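Protein yhhW (Escherichia coli, PDB 1TQ5) cleaves quercetin with molecular oxygen in vitro as a metal-dependent dioxygenase of the pirin family, though its physiological role is unknown. Local coordinates at residues A[21-26]-A[184-189]; A[65-70]-A[222-227]. One frame throughout, in Å; residues are numbered along the deposited sequence.

Interaction 1 (A[21-26]-A[184-189])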
loop_
_atom_site.group_PDB
_atom_site.type_symbol
_atom_site.label_atom_id
_atom_site.label_comp_id
_atom_site.label_asym_id
_atom_site.label_seq_id
_atom_site.Cartn_x
_atom_site.Cartn_y
_atom_site.Cartn_z
ATOM N N TRP A 21 9.325 -5.636 -6.431
ATOM C CA TRP A 21 10.039 -4.368 -6.343
ATOM C C TRP A 21 9.773 -3.833 -4.939
ATOM O O TRP A 21 8.623 -3.691 -4.530
ATOM C CB TRP A 21 9.546 -3.383 -7.405
ATOM C CG TRP A 21 9.876 -3.841 -8.787
ATOM C CD1 TRP A 21 9.211 -4.784 -9.524
ATOM C CD2 TRP A 21 11.011 -3.450 -9.568
ATOM N NE1 TRP A 21 9.865 -5.002 -10.715
ATOM C CE2 TRP A 21 10.971 -4.197 -10.769
ATOM C CE3 TRP A 21 12.060 -2.542 -9.371
ATOM C CZ2 TRP A 21 11.942 -4.061 -11.768
ATOM C CZ3 TRP A 21 13.027 -2.408 -10.366
ATOM C CH2 TRP A 21 12.958 -3.164 -11.549
ATOM N N HIS A 22 10.843 -3.556 -4.201
ATOM C CA HIS A 22 10.728 -3.065 -2.828
ATOM C C HIS A 22 10.926 -1.571 -2.713
ATOM O O HIS A 22 11.971 -1.044 -3.107
ATOM C CB HIS A 22 11.773 -3.744 -1.943
ATOM C CG HIS A 22 11.732 -5.236 -1.996
ATOM N ND1 HIS A 22 10.653 -5.964 -1.547
ATOM C CD2 HIS A 22 12.630 -6.135 -2.462
ATOM C CE1 HIS A 22 10.886 -7.250 -1.737
ATOM N NE2 HIS A 22 12.078 -7.380 -2.289
ATOM N N THR A 23 9.940 -0.883 -2.150
ATOM C CA THR A 23 10.064 0.554 -1.979
ATOM C C THR A 23 11.009 0.879 -0.821
ATOM O O THR A 23 11.744 1.867 -0.878
ATOM C CB THR A 23 8.701 1.204 -1.711
ATOM O OG1 THR A 23 7.893 1.112 -2.893
ATOM C CG2 THR A 23 8.872 2.664 -1.324
ATOM N N PHE A 24 10.978 0.049 0.222
ATOM C CA PHE A 24 11.818 0.235 1.410
ATOM C C PHE A 24 12.627 -1.024 1.686
ATOM O O PHE A 24 12.309 -2.104 1.178
ATOM C CB PHE A 24 10.968 0.500 2.663
ATOM C CG PHE A 24 10.015 1.651 2.531
ATOM C CD1 PHE A 24 10.478 2.959 2.534
ATOM C CD2 PHE A 24 8.652 1.422 2.386
ATOM C CE1 PHE A 24 9.604 4.025 2.391
ATOM C CE2 PHE A 24 7.767 2.481 2.240
ATOM C CZ PHE A 24 8.246 3.788 2.242
ATOM N N SER A 25 13.661 -0.876 2.515
ATOM C CA SER A 25 14.505 -1.996 2.903
ATOM C C SER A 25 13.584 -3.160 3.263
ATOM O O SER A 25 12.655 -3.006 4.065
ATOM C CB SER A 25 15.356 -1.623 4.122
ATOM O OG SER A 25 16.095 -0.440 3.884
ATOM N N PHE A 26 13.834 -4.315 2.663
ATOM C CA PHE A 26 13.019 -5.497 2.911
ATOM C C PHE A 26 13.892 -6.747 2.907
ATOM O O PHE A 26 14.706 -6.941 2.005
ATOM C CB PHE A 26 11.949 -5.636 1.828
ATOM C CG PHE A 26 10.901 -6.668 2.140
ATOM C CD1 PHE A 26 9.900 -6.403 3.067
ATOM C CD2 PHE A 26 10.913 -7.906 1.509
ATOM C CE1 PHE A 26 8.925 -7.359 3.360
ATOM C CE2 PHE A 26 9.940 -8.871 1.797
ATOM C CZ PHE A 26 8.948 -8.593 2.724
ATOM N N TRP A 184 2.845 9.926 2.190
ATOM C CA TRP A 184 3.487 9.148 1.154
ATOM C C TRP A 184 2.470 8.961 0.054
ATOM O O TRP A 184 1.322 8.575 0.302
ATOM C CB TRP A 184 3.937 7.775 1.642
ATOM C CG TRP A 184 4.639 6.996 0.564
ATOM C CD1 TRP A 184 4.057 6.256 -0.435
ATOM C CD2 TRP A 184 6.052 6.897 0.357
ATOM N NE1 TRP A 184 5.020 5.702 -1.241
ATOM C CE2 TRP A 184 6.253 6.077 -0.780
ATOM C CE3 TRP A 184 7.169 7.416 1.021
ATOM C CZ2 TRP A 184 7.531 5.764 -1.264
ATOM C CZ3 TRP A 184 8.441 7.102 0.536
ATOM C CH2 TRP A 184 8.607 6.283 -0.592
ATOM N N ILE A 185 2.880 9.273 -1.162
ATOM C CA ILE A 185 1.999 9.093 -2.289
ATOM C C ILE A 185 2.641 8.080 -3.217
ATOM O O ILE A 185 3.783 8.256 -3.660
ATOM C CB ILE A 185 1.767 10.406 -3.045
ATOM C CG1 ILE A 185 0.994 11.377 -2.146
ATOM C CG2 ILE A 185 1.015 10.120 -4.346
ATOM C CD1 ILE A 185 0.736 12.722 -2.767
ATOM N N GLN A 186 1.898 7.016 -3.497
ATOM C CA GLN A 186 2.353 5.958 -4.384
ATOM C C GLN A 186 1.476 6.033 -5.630
ATOM O O GLN A 186 0.248 5.914 -5.538
ATOM C CB GLN A 186 2.165 4.596 -3.716
ATOM C CG GLN A 186 2.750 3.416 -4.500
ATOM C CD GLN A 186 4.252 3.529 -4.691
ATOM O OE1 GLN A 186 4.948 4.177 -3.901
ATOM N NE2 GLN A 186 4.762 2.891 -5.741
ATOM N N VAL A 187 2.096 6.248 -6.786
ATOM C CA VAL A 187 1.337 6.322 -8.023
ATOM C C VAL A 187 1.092 4.898 -8.533
ATOM O O VAL A 187 2.021 4.210 -8.963
ATOM C CB VAL A 187 2.086 7.122 -9.108
ATOM C CG1 VAL A 187 1.192 7.274 -10.346
ATOM C CG2 VAL A 187 2.479 8.502 -8.575
ATOM N N VAL A 188 -0.156 4.448 -8.458
ATOM C CA VAL A 188 -0.495 3.119 -8.940
ATOM C C VAL A 188 -0.378 3.127 -10.461
ATOM O O VAL A 188 0.147 2.187 -11.066
ATOM C CB VAL A 188 -1.924 2.730 -8.526
ATOM C CG1 VAL A 188 -2.284 1.361 -9.094
ATOM C CG2 VAL A 188 -2.031 2.727 -7.011
ATOM N N LYS A 189 -0.850 4.201 -11.082
ATOM C CA LYS A 189 -0.765 4.317 -12.532
ATOM C C LYS A 189 -1.053 5.737 -12.994
ATOM O O LYS A 189 -1.777 6.476 -12.339
ATOM C CB LYS A 189 -1.740 3.349 -13.208
ATOM C CG LYS A 189 -3.216 3.678 -13.010
ATOM C CD LYS A 189 -4.093 2.765 -13.868
ATOM C CE LYS A 189 -3.755 2.913 -15.352
ATOM N NZ LYS A 189 -4.523 1.981 -16.225
HETATM O O HOH W 1 7.544 3.691 -3.908
#

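Interaction 2 (A[65-70]-A[222-227])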
loop_
_atom_site.group_PDB
_atom_site.type_symbol
_atom_site.label_atom_id
_atom_site.label_comp_id
_atom_site.label_asym_id
_atom_site.label_seq_id
_atom_site.Cartn_x
_atom_site.Cartn_y
_atom_site.Cartn_z
ATOM N N LEU A 65 -1.697 -4.983 4.615
ATOM C CA LEU A 65 -2.715 -4.615 3.644
ATOM C C LEU A 65 -2.342 -5.060 2.235
ATOM O O LEU A 65 -1.202 -4.894 1.808
ATOM C CB LEU A 65 -2.909 -3.103 3.650
ATOM C CG LEU A 65 -3.747 -2.538 2.503
ATOM C CD1 LEU A 65 -5.220 -2.824 2.748
ATOM C CD2 LEU A 65 -3.503 -1.046 2.396
ATOM N N THR A 66 -3.309 -5.622 1.515
ATOM C CA THR A 66 -3.081 -6.062 0.142
ATOM C C THR A 66 -4.014 -5.324 -0.825
ATOM O O THR A 66 -5.204 -5.179 -0.555
ATOM C CB THR A 66 -3.358 -7.570 -0.030
ATOM O OG1 THR A 66 -2.612 -8.321 0.940
ATOM C CG2 THR A 66 -2.968 -8.020 -1.432
ATOM N N TYR A 67 -3.463 -4.848 -1.935
ATOM C CA TYR A 67 -4.247 -4.180 -2.967
ATOM C C TYR A 67 -3.964 -4.901 -4.283
ATOM O O TYR A 67 -2.842 -4.869 -4.786
ATOM C CB TYR A 67 -3.867 -2.698 -3.077
ATOM C CG TYR A 67 -4.646 -1.946 -4.137
ATOM C CD1 TYR A 67 -5.984 -2.257 -4.401
ATOM C CD2 TYR A 67 -4.057 -0.911 -4.862
ATOM C CE1 TYR A 67 -6.716 -1.558 -5.359
ATOM C CE2 TYR A 67 -4.782 -0.202 -5.824
ATOM C CZ TYR A 67 -6.112 -0.534 -6.065
ATOM O OH TYR A 67 -6.838 0.160 -7.005
ATOM N N VAL A 68 -4.983 -5.574 -4.816
ATOM C CA VAL A 68 -4.846 -6.323 -6.060
ATOM C C VAL A 68 -5.080 -5.426 -7.271
ATOM O O VAL A 68 -6.132 -4.800 -7.404
ATOM C CB VAL A 68 -5.840 -7.502 -6.113
ATOM C CG1 VAL A 68 -5.598 -8.329 -7.367
ATOM C CG2 VAL A 68 -5.689 -8.367 -4.859
ATOM N N LEU A 69 -4.084 -5.381 -8.148
ATOM C CA LEU A 69 -4.132 -4.559 -9.350
ATOM C C LEU A 69 -4.585 -5.338 -10.581
ATOM O O LEU A 69 -5.288 -4.806 -11.440
ATOM C CB LEU A 69 -2.748 -3.967 -9.613
ATOM C CG LEU A 69 -2.149 -3.149 -8.466
ATOM C CD1 LEU A 69 -0.720 -2.752 -8.800
ATOM C CD2 LEU A 69 -3.002 -1.919 -8.228
ATOM N N GLU A 70 -4.178 -6.599 -10.662
ATOM C CA GLU A 70 -4.530 -7.440 -11.799
ATOM C C GLU A 70 -4.615 -8.901 -11.366
ATOM O O GLU A 70 -3.776 -9.379 -10.598
ATOM C CB GLU A 70 -3.475 -7.280 -12.896
ATOM C CG GLU A 70 -3.731 -8.094 -14.157
ATOM C CD GLU A 70 -2.537 -8.085 -15.099
ATOM O OE1 GLU A 70 -2.054 -6.982 -15.434
ATOM O OE2 GLU A 70 -2.079 -9.178 -15.505
ATOM N N GLU A 222 -4.191 7.302 -10.820
ATOM C CA GLU A 222 -4.695 6.799 -9.552
ATOM C C GLU A 222 -3.508 6.735 -8.610
ATOM O O GLU A 222 -2.454 6.208 -8.965
ATOM C CB GLU A 222 -5.313 5.409 -9.699
ATOM C CG GLU A 222 -5.827 4.847 -8.374
ATOM C CD GLU A 222 -6.508 3.499 -8.528
ATOM O OE1 GLU A 222 -7.489 3.416 -9.301
ATOM O OE2 GLU A 222 -6.066 2.525 -7.876
ATOM N N VAL A 223 -3.670 7.306 -7.424
ATOM C CA VAL A 223 -2.613 7.291 -6.428
ATOM C C VAL A 223 -3.175 6.868 -5.092
ATOM O O VAL A 223 -4.376 6.994 -4.831
ATOM C CB VAL A 223 -1.958 8.684 -6.237
ATOM C CG1 VAL A 223 -1.333 9.156 -7.537
ATOM C CG2 VAL A 223 -2.996 9.684 -5.736
ATOM N N LEU A 224 -2.288 6.342 -4.257
ATOM C CA LEU A 224 -2.634 5.933 -2.910
ATOM C C LEU A 224 -1.995 7.020 -2.063
ATOM O O LEU A 224 -0.804 7.309 -2.213
ATOM C CB LEU A 224 -2.010 4.577 -2.570
ATOM C CG LEU A 224 -2.442 3.369 -3.412
ATOM C CD1 LEU A 224 -1.739 2.130 -2.907
ATOM C CD2 LEU A 224 -3.957 3.186 -3.325
ATOM N N LEU A 225 -2.786 7.643 -1.198
ATOM C CA LEU A 225 -2.256 8.697 -0.355
ATOM C C LEU A 225 -2.286 8.252 1.092
ATOM O O LEU A 225 -3.354 8.044 1.676
ATOM C CB LEU A 225 -3.052 9.995 -0.536
ATOM C CG LEU A 225 -2.438 11.235 0.133
ATOM C CD1 LEU A 225 -2.783 12.487 -0.666
ATOM C CD2 LEU A 225 -2.935 11.349 1.567
ATOM N N PHE A 226 -1.093 8.080 1.652
ATOM C CA PHE A 226 -0.928 7.657 3.035
ATOM C C PHE A 226 -0.731 8.881 3.916
ATOM O O PHE A 226 0.264 9.583 3.760
ATOM C CB PHE A 226 0.314 6.777 3.165
ATOM C CG PHE A 226 0.225 5.469 2.436
ATOM C CD1 PHE A 226 -0.247 4.331 3.079
ATOM C CD2 PHE A 226 0.658 5.365 1.118
ATOM C CE1 PHE A 226 -0.279 3.103 2.417
ATOM C CE2 PHE A 226 0.632 4.151 0.449
ATOM C CZ PHE A 226 0.162 3.013 1.101
ATOM N N ASP A 227 -1.672 9.145 4.823
ATOM C CA ASP A 227 -1.558 10.272 5.764
ATOM C C ASP A 227 -1.029 9.625 7.050
ATOM O O ASP A 227 -1.776 8.966 7.782
ATOM C CB ASP A 227 -2.929 10.905 6.027
ATOM C CG ASP A 227 -2.828 12.260 6.731
ATOM O OD1 ASP A 227 -2.160 12.344 7.785
ATOM O OD2 ASP A 227 -3.422 13.241 6.229
#

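Interaction 1 (A[21-26]-A[184-189])
Phe24 and Trp184 meet in an edge-to-face aromatic pair. The edge of the phenylalanine ring points to one face of the indole. The centroid of the Phe24 ring lies 4.9 Å from that of the six-membered ring of Trp184, and the planes are 57° apart. Within this pair Phe24 CZ comes nearest, 3.7 Å from Trp184 CZ3, and is offset toward the rim of the indole. Thr23 adds its methyl group: its CG2 sits 3.4 Å from Trp184 CZ2. The same methyl also rests over the centre of the Phe24 ring, so Thr23 CG2 touches both aromatic groups. Trp184 CG stands anti to the backbone N (chi1 -178°), which carries the indole from its strand toward the 21-26 segment.

A polar link runs beside this apolar patch. Trp184 NE1 donates to Gln186 OE1 at 3.1 Å, with a nearly straight angle of 164° at the hydrogen. The acceptor lies close to the indole plane, and the bond helps fix the rotation of the ring. Gln186 OE1 also accepts from a water at 2.6 Å. That water is 2.8 Å from Thr23 OG1 and bridges the two segments. With an alanine in place of this tryptophan, a gap is likely to open against Phe24 and the Thr23 methyl, and Gln186 OE1 would probably be left with the water but no indole donor.

Further out, Gln186 NE2 bonds to Tyr115 OH, which anchors the amide. Leu40 and Phe34 also pack on Trp184. Phe24 comes from the N-terminal cupin and Trp184 from the C-terminal one. The contact is thus part of the buried interface of a bicupin, in which two similar domains stand face to face.

Interaction 2 (A[65-70]-A[222-227])
The face-to-face interface of the bicupin places strand 63-70 of the N-terminal cupin opposite strand 221-228 of the C-terminal one. Their backbones stay well apart, with Tyr67 CA and Leu224 CA 10.2 Å from each other. Side chains span the distance. The Tyr67 hydroxyl donates a hydrogen bond to Glu222; Tyr67 OH to Glu222 OE2 is short at 2.6 Å. OE2 receives it on its syn lone pair, the side of the other carboxylate oxygen. OE2 comes in at the edge of the phenol, near the ring plane, and the carboxylate plane is turned 31° from the ring.

The two side chains approach from opposite directions. Tyr67 CG is anti to the backbone N (chi1 180°), and this carries the phenol toward strand 221-228. Glu222 also has CG anti to its backbone N and an extended chain beyond it, so the carboxylate reaches far enough to meet the hydroxyl. Glu222 OE2 also lies 3.6 Å from Tyr67 CZ, a consequence of the same close approach. Leu224 adds a looser apolar contact: its CD2 is 4.3 Å from Tyr67 CE2, set obliquely to the ring.

A weak hydrogen bond joins Tyr67 OH to Arg164 NH2, and Glu222 also touches Arg164. The nearby guanidinium probably favours a charged Glu222 and may polarise the phenol hydroxyl. The ring of Tyr67 stacks with that of Phe90. Strand 63-70 lies between strands 112-119 and 90-94 in the sheet of its own domain. Strand 221-228 runs between strands 182-187 and 161-167 in the facing sheet, and Arg164 comes from the latter strand.

Overall arrangement
Interactions 1 and 2 both join the N-terminal cupin to the C-terminal one, with centres 10 Å apart. Both lie in the interior, but interaction 2 ends on a partly exposed Glu222, whereas every touching residue of interaction 1 is buried. On the C-terminal side they use neighbouring antiparallel strands, 182-187 and 221-228, joined by probable backbone hydrogen bonds such as Trp184 O to Phe226 N at 2.8 Å. On the N-terminal side they also share a sheet, through 18-22 and its following loop in one case and 63-70 in the other. Val188 packs on Leu69 between the two contacts. Interaction 1 pairs aromatic packing with a water bridge, whereas interaction 2 relies on a direct phenol-carboxylate bond.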